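Local structure of putative D-glycero-D-manno-heptose 7-phosphate kinase (Campylobacter jejuni subsp. jejuni, 4N3O) at residues S196-N208 with G302-L316. The protein catalyses the ATP-dependent phosphorylation of D-glycero-alpha-D-manno-heptose 7-phosphate at C-1, a step in making GDP-heptose for the bacterial capsule. Residues are numbered along the deposited sequence; the frame is centred on the assembly and turned at random.
Sequences SELEARTVLYFTN and GFMFFFVDPTKKYNL
Val203 pairs with Phe306 and Tyr205 with Met304 (selenomethionine) where strands 202-206 and 303-308 run antiparallel as the two central strands of the four-stranded sheet in the C-terminal domain of this GHMP kinase, between strands 290-296 and 326-327. Both are hydrogen-bonded pairs; the straightest bond, Tyr205 N to Met304 O, is 2.9 Å long with 176° at the hydrogen. The ladder is extended at either end, by Val308 N donating to Arg201 O and Thr207 N to Gly302 O.

Apolar contacts divide between the two faces. On that of Thr202, Leu204 and Phe206, methyl CG2 of Thr202 sits over the Phe307 ring, 4.0 Å from its centroid, a CH-pi contact that leaves OG1 to donate to Leu198 O. The Thr202 side chain is turned (chi1 58°) with OG1 between the backbone N and the carbonyl carbon, which puts CG2 anti to the latter, over the ring. From helix 192-200, Leu198 CD2 reaches CZ of the same ring, which also meets the Trp263 ring. At the other end, Phe303 CB lies over one face of the Phe206 ring, while the two rings are inclined at 50°. Phe303 also touches Leu116, which by similarity belongs to the ATP site, so this end of the sheet borders the probable nucleotide pocket. On the reverse face, Val203 CG2 packs against Lys313 CG and, 4.1 Å away, Leu316 CD2, joining helix 313-320 to the sheet.

Polar side-chain contact centres on Lys313, whose fully extended chain runs alongside Val203, pointing the other way. Its ammonium meets two backbone carbonyls where helix 192-200 gives way to the strand: Lys313 NZ donates to Thr202 O at 2.9 Å and, in a bond that is weak despite its 2.8 Å length, to Glu199 O.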
loop_
_atom_site.group_PDB
_atom_site.type_symbol
_atom_site.label_atom_id
_atom_site.label_comp_id
_atom_site.label_asym_id
_atom_site.label_seq_id
_atom_site.Cartn_x
_atom_site.Cartn_y
_atom_site.Cartn_z
ATOM N N SER A 196 5.692 9.616 -4.199
ATOM C CA SER A 196 6.264 9.322 -2.896
ATOM C C SER A 196 6.225 10.523 -1.999
ATOM O O SER A 196 5.976 10.394 -0.795
ATOM C CB SER A 196 7.709 8.854 -3.036
ATOM O OG SER A 196 7.766 7.646 -3.763
ATOM N N GLU A 197 6.466 11.697 -2.582
ATOM C CA GLU A 197 6.485 12.940 -1.816
ATOM C C GLU A 197 5.060 13.273 -1.406
ATOM O O GLU A 197 4.814 13.684 -0.270
ATOM C CB GLU A 197 7.103 14.083 -2.623
ATOM C CG GLU A 197 7.136 15.402 -1.871
ATOM C CD GLU A 197 8.048 15.370 -0.653
ATOM O OE1 GLU A 197 8.928 14.485 -0.574
ATOM O OE2 GLU A 197 7.908 16.245 0.219
ATOM N N LEU A 198 4.113 13.105 -2.329
ATOM C CA LEU A 198 2.703 13.329 -1.972
ATOM C C LEU A 198 2.274 12.413 -0.820
ATOM O O LEU A 198 1.606 12.876 0.113
ATOM C CB LEU A 198 1.786 13.131 -3.159
ATOM C CG LEU A 198 1.541 14.347 -4.020
ATOM C CD1 LEU A 198 0.779 13.911 -5.264
ATOM C CD2 LEU A 198 0.742 15.389 -3.224
ATOM N N GLU A 199 2.654 11.133 -0.890
ATOM C CA GLU A 199 2.352 10.165 0.194
ATOM C C GLU A 199 2.976 10.616 1.509
ATOM O O GLU A 199 2.358 10.497 2.562
ATOM C CB GLU A 199 2.868 8.769 -0.143
ATOM C CG GLU A 199 2.158 8.139 -1.324
ATOM C CD GLU A 199 2.952 7.035 -2.040
ATOM O OE1 GLU A 199 3.980 6.541 -1.521
ATOM O OE2 GLU A 199 2.523 6.648 -3.154
ATOM N N ALA A 200 4.204 11.133 1.452
ATOM C CA ALA A 200 4.900 11.583 2.680
ATOM C C ALA A 200 4.184 12.764 3.333
ATOM O O ALA A 200 4.237 12.926 4.556
ATOM C CB ALA A 200 6.341 11.947 2.373
ATOM N N ARG A 201 3.495 13.561 2.508
ATOM C CA ARG A 201 2.763 14.744 2.957
ATOM C C ARG A 201 1.307 14.479 3.274
ATOM O O ARG A 201 0.584 15.411 3.549
ATOM C CB ARG A 201 2.658 15.757 1.818
ATOM C CG ARG A 201 3.911 16.167 1.089
ATOM C CD ARG A 201 4.547 17.386 1.652
ATOM N NE ARG A 201 5.471 17.944 0.682
ATOM C CZ ARG A 201 6.203 19.025 0.902
ATOM N NH1 ARG A 201 7.033 19.462 -0.036
ATOM N NH2 ARG A 201 6.120 19.658 2.069
ATOM N N THR A 202 0.829 13.254 3.210
ATOM C CA THR A 202 -0.594 13.099 3.388
ATOM C C THR A 202 -1.046 12.033 4.372
ATOM O O THR A 202 -0.391 11.026 4.569
ATOM C CB THR A 202 -1.299 12.872 2.007
ATOM O OG1 THR A 202 -0.770 11.733 1.345
ATOM C CG2 THR A 202 -1.106 14.060 1.084
ATOM N N VAL A 203 -2.186 12.304 4.996
ATOM C CA VAL A 203 -2.816 11.406 5.939
ATOM C C VAL A 203 -4.288 11.250 5.564
ATOM O O VAL A 203 -4.980 12.225 5.324
ATOM C CB VAL A 203 -2.751 11.962 7.365
ATOM C CG1 VAL A 203 -3.580 11.089 8.307
ATOM C CG2 VAL A 203 -1.314 12.060 7.829
ATOM N N LEU A 204 -4.750 10.017 5.512
ATOM C CA LEU A 204 -6.136 9.700 5.167
ATOM C C LEU A 204 -6.800 9.175 6.440
ATOM O O LEU A 204 -6.332 8.200 7.019
ATOM C CB LEU A 204 -6.150 8.620 4.086
ATOM C CG LEU A 204 -7.527 8.136 3.630
ATOM C CD1 LEU A 204 -8.350 9.302 3.116
ATOM C CD2 LEU A 204 -7.410 7.054 2.562
ATOM N N TYR A 205 -7.880 9.816 6.872
ATOM C CA TYR A 205 -8.565 9.441 8.103
ATOM C C TYR A 205 -10.055 9.218 7.915
ATOM O O TYR A 205 -10.755 10.103 7.459
ATOM C CB TYR A 205 -8.365 10.565 9.116
ATOM C CG TYR A 205 -9.093 10.407 10.437
ATOM C CD1 TYR A 205 -8.670 9.474 11.380
ATOM C CD2 TYR A 205 -10.176 11.233 10.768
ATOM C CE1 TYR A 205 -9.315 9.338 12.594
ATOM C CE2 TYR A 205 -10.828 11.108 11.983
ATOM C CZ TYR A 205 -10.393 10.159 12.891
ATOM O OH TYR A 205 -11.030 10.010 14.098
ATOM N N PHE A 206 -10.524 8.025 8.268
ATOM C CA PHE A 206 -11.942 7.711 8.248
ATOM C C PHE A 206 -12.470 8.091 9.610
ATOM O O PHE A 206 -11.959 7.642 10.628
ATOM C CB PHE A 206 -12.203 6.248 7.933
ATOM C CG PHE A 206 -12.041 5.914 6.476
ATOM C CD1 PHE A 206 -13.116 6.032 5.606
ATOM C CD2 PHE A 206 -10.821 5.492 5.971
ATOM C CE1 PHE A 206 -12.974 5.731 4.257
ATOM C CE2 PHE A 206 -10.677 5.182 4.635
ATOM C CZ PHE A 206 -11.752 5.305 3.777
ATOM N N THR A 207 -13.521 8.896 9.610
ATOM C CA THR A 207 -14.067 9.489 10.826
ATOM C C THR A 207 -14.942 8.660 11.756
ATOM O O THR A 207 -14.815 8.788 12.981
ATOM C CB THR A 207 -14.932 10.693 10.442
ATOM O OG1 THR A 207 -16.045 10.234 9.671
ATOM C CG2 THR A 207 -14.123 11.702 9.626
ATOM N N ASN A 208 -15.826 7.840 11.184
ATOM C CA ASN A 208 -16.799 7.052 11.951
ATOM C C ASN A 208 -17.695 7.989 12.747
ATOM O O ASN A 208 -18.032 7.730 13.895
ATOM C CB ASN A 208 -16.130 6.006 12.860
ATOM C CG ASN A 208 -15.402 4.924 12.072
ATOM O OD1 ASN A 208 -15.483 4.869 10.837
ATOM N ND2 ASN A 208 -14.685 4.057 12.783
ATOM N N GLY A 302 -17.613 8.778 5.979
ATOM C CA GLY A 302 -16.835 9.891 5.450
ATOM C C GLY A 302 -15.365 9.830 5.820
ATOM O O GLY A 302 -14.960 9.075 6.708
ATOM N N PHE A 303 -14.563 10.636 5.137
ATOM C CA PHE A 303 -13.145 10.683 5.424
ATOM C C PHE A 303 -12.605 12.078 5.250
ATOM O O PHE A 303 -13.246 12.940 4.642
ATOM C CB PHE A 303 -12.366 9.736 4.525
ATOM C CG PHE A 303 -12.369 10.127 3.086
ATOM C CD1 PHE A 303 -13.410 9.739 2.247
ATOM C CD2 PHE A 303 -11.321 10.866 2.553
ATOM C CE1 PHE A 303 -13.403 10.086 0.911
ATOM C CE2 PHE A 303 -11.312 11.217 1.207
ATOM C CZ PHE A 303 -12.354 10.820 0.388
HETATM N N MSE A 304 -11.431 12.300 5.827
HETATM C CA MSE A 304 -10.761 13.570 5.693
HETATM C C MSE A 304 -9.440 13.203 5.129
HETATM O O MSE A 304 -8.924 12.136 5.408
HETATM C CB MSE A 304 -10.648 14.313 7.014
HETATM C CG MSE A 304 -11.924 15.112 7.241
HETATM SE SE MSE A 304 -11.900 16.038 8.971
HETATM C CE MSE A 304 -11.905 17.845 8.197
ATOM N N PHE A 305 -8.894 14.088 4.319
ATOM C CA PHE A 305 -7.625 13.882 3.675
ATOM C C PHE A 305 -6.818 15.112 4.018
ATOM O O PHE A 305 -7.272 16.226 3.790
ATOM C CB PHE A 305 -7.891 13.737 2.181
ATOM C CG PHE A 305 -6.681 13.671 1.346
ATOM C CD1 PHE A 305 -5.738 12.678 1.549
ATOM C CD2 PHE A 305 -6.521 14.533 0.285
ATOM C CE1 PHE A 305 -4.616 12.591 0.745
ATOM C CE2 PHE A 305 -5.399 14.455 -0.527
ATOM C CZ PHE A 305 -4.446 13.485 -0.296
ATOM N N PHE A 306 -5.653 14.923 4.626
ATOM C CA PHE A 306 -4.823 16.067 5.039
ATOM C C PHE A 306 -3.460 16.142 4.377
ATOM O O PHE A 306 -2.906 15.143 3.923
ATOM C CB PHE A 306 -4.536 16.025 6.551
ATOM C CG PHE A 306 -5.754 16.001 7.423
ATOM C CD1 PHE A 306 -6.470 17.151 7.664
ATOM C CD2 PHE A 306 -6.135 14.837 8.066
ATOM C CE1 PHE A 306 -7.572 17.140 8.493
ATOM C CE2 PHE A 306 -7.243 14.818 8.902
ATOM C CZ PHE A 306 -7.963 15.973 9.115
ATOM N N PHE A 307 -2.951 17.363 4.337
ATOM C CA PHE A 307 -1.597 17.679 3.898
ATOM C C PHE A 307 -0.866 18.076 5.175
ATOM O O PHE A 307 -1.338 18.922 5.934
ATOM C CB PHE A 307 -1.561 18.812 2.893
ATOM C CG PHE A 307 -1.532 18.357 1.484
ATOM C CD1 PHE A 307 -2.597 17.665 0.945
ATOM C CD2 PHE A 307 -0.439 18.644 0.677
ATOM C CE1 PHE A 307 -2.571 17.239 -0.371
ATOM C CE2 PHE A 307 -0.404 18.229 -0.635
ATOM C CZ PHE A 307 -1.474 17.522 -1.161
ATOM N N VAL A 308 0.270 17.439 5.410
ATOM C CA VAL A 308 1.050 17.663 6.614
ATOM C C VAL A 308 2.538 17.671 6.324
ATOM O O VAL A 308 3.013 17.096 5.351
ATOM C CB VAL A 308 0.800 16.532 7.632
ATOM C CG1 VAL A 308 1.318 15.202 7.100
ATOM C CG2 VAL A 308 1.448 16.849 8.970
ATOM N N ASP A 309 3.271 18.350 7.173
ATOM C CA ASP A 309 4.697 18.349 7.058
ATOM C C ASP A 309 5.141 16.919 7.423
ATOM O O ASP A 309 4.736 16.382 8.464
ATOM C CB ASP A 309 5.269 19.353 8.035
ATOM C CG ASP A 309 6.758 19.333 8.078
ATOM O OD1 ASP A 309 7.405 19.081 7.041
ATOM O OD2 ASP A 309 7.282 19.604 9.171
ATOM N N PRO A 310 5.947 16.291 6.569
ATOM C CA PRO A 310 6.396 14.939 6.872
ATOM C C PRO A 310 7.062 14.785 8.237
ATOM O O PRO A 310 6.872 13.777 8.891
ATOM C CB PRO A 310 7.377 14.652 5.750
ATOM C CG PRO A 310 6.835 15.460 4.601
ATOM C CD PRO A 310 6.387 16.737 5.238
ATOM N N THR A 311 7.804 15.780 8.698
ATOM C CA THR A 311 8.426 15.660 10.028
ATOM C C THR A 311 7.414 15.799 11.167
ATOM O O THR A 311 7.792 15.782 12.333
ATOM C CB THR A 311 9.533 16.698 10.237
ATOM O OG1 THR A 311 8.958 18.000 10.325
ATOM C CG2 THR A 311 10.520 16.658 9.099
ATOM N N LYS A 312 6.138 15.952 10.832
ATOM C CA LYS A 312 5.086 16.101 11.845
ATOM C C LYS A 312 4.015 15.037 11.683
ATOM O O LYS A 312 3.120 14.913 12.518
ATOM C CB LYS A 312 4.386 17.435 11.654
ATOM C CG LYS A 312 5.240 18.686 11.755
ATOM C CD LYS A 312 5.235 19.299 13.132
ATOM C CE LYS A 312 5.707 20.748 13.032
ATOM N NZ LYS A 312 5.580 21.486 14.313
ATOM N N LYS A 313 4.107 14.269 10.604
ATOM C CA LYS A 313 3.077 13.293 10.286
ATOM C C LYS A 313 2.876 12.235 11.354
ATOM O O LYS A 313 1.745 11.824 11.604
ATOM C CB LYS A 313 3.377 12.649 8.933
ATOM C CG LYS A 313 2.430 11.550 8.529
ATOM C CD LYS A 313 2.625 11.203 7.060
ATOM C CE LYS A 313 1.818 9.989 6.665
ATOM N NZ LYS A 313 2.054 9.636 5.239
ATOM N N TYR A 314 3.957 11.793 11.994
ATOM C CA TYR A 314 3.792 10.746 12.990
ATOM C C TYR A 314 2.944 11.238 14.158
ATOM O O TYR A 314 2.031 10.531 14.596
ATOM C CB TYR A 314 5.116 10.198 13.490
ATOM C CG TYR A 314 4.909 9.172 14.564
ATOM C CD1 TYR A 314 4.581 7.860 14.248
ATOM C CD2 TYR A 314 4.994 9.518 15.894
ATOM C CE1 TYR A 314 4.367 6.913 15.242
ATOM C CE2 TYR A 314 4.780 8.588 16.891
ATOM C CZ TYR A 314 4.470 7.283 16.559
ATOM O OH TYR A 314 4.267 6.360 17.575
ATOM N N ASN A 315 3.255 12.439 14.662
ATOM C CA ASN A 315 2.496 13.001 15.766
ATOM C C ASN A 315 1.029 13.283 15.357
ATOM O O ASN A 315 0.142 13.148 16.160
ATOM C CB ASN A 315 3.200 14.225 16.393
ATOM C CG ASN A 315 4.415 13.832 17.262
ATOM O OD1 ASN A 315 4.368 12.869 18.043
ATOM N ND2 ASN A 315 5.512 14.593 17.134
ATOM N N LEU A 316 0.787 13.652 14.116
ATOM C CA LEU A 316 -0.587 13.848 13.650
ATOM C C LEU A 316 -1.330 12.510 13.686
ATOM O O LEU A 316 -2.428 12.408 14.222
ATOM C CB LEU A 316 -0.597 14.428 12.246
ATOM C CG LEU A 316 -1.936 14.521 11.518
ATOM C CD1 LEU A 316 -3.015 15.155 12.375
ATOM C CD2 LEU A 316 -1.713 15.308 10.231
#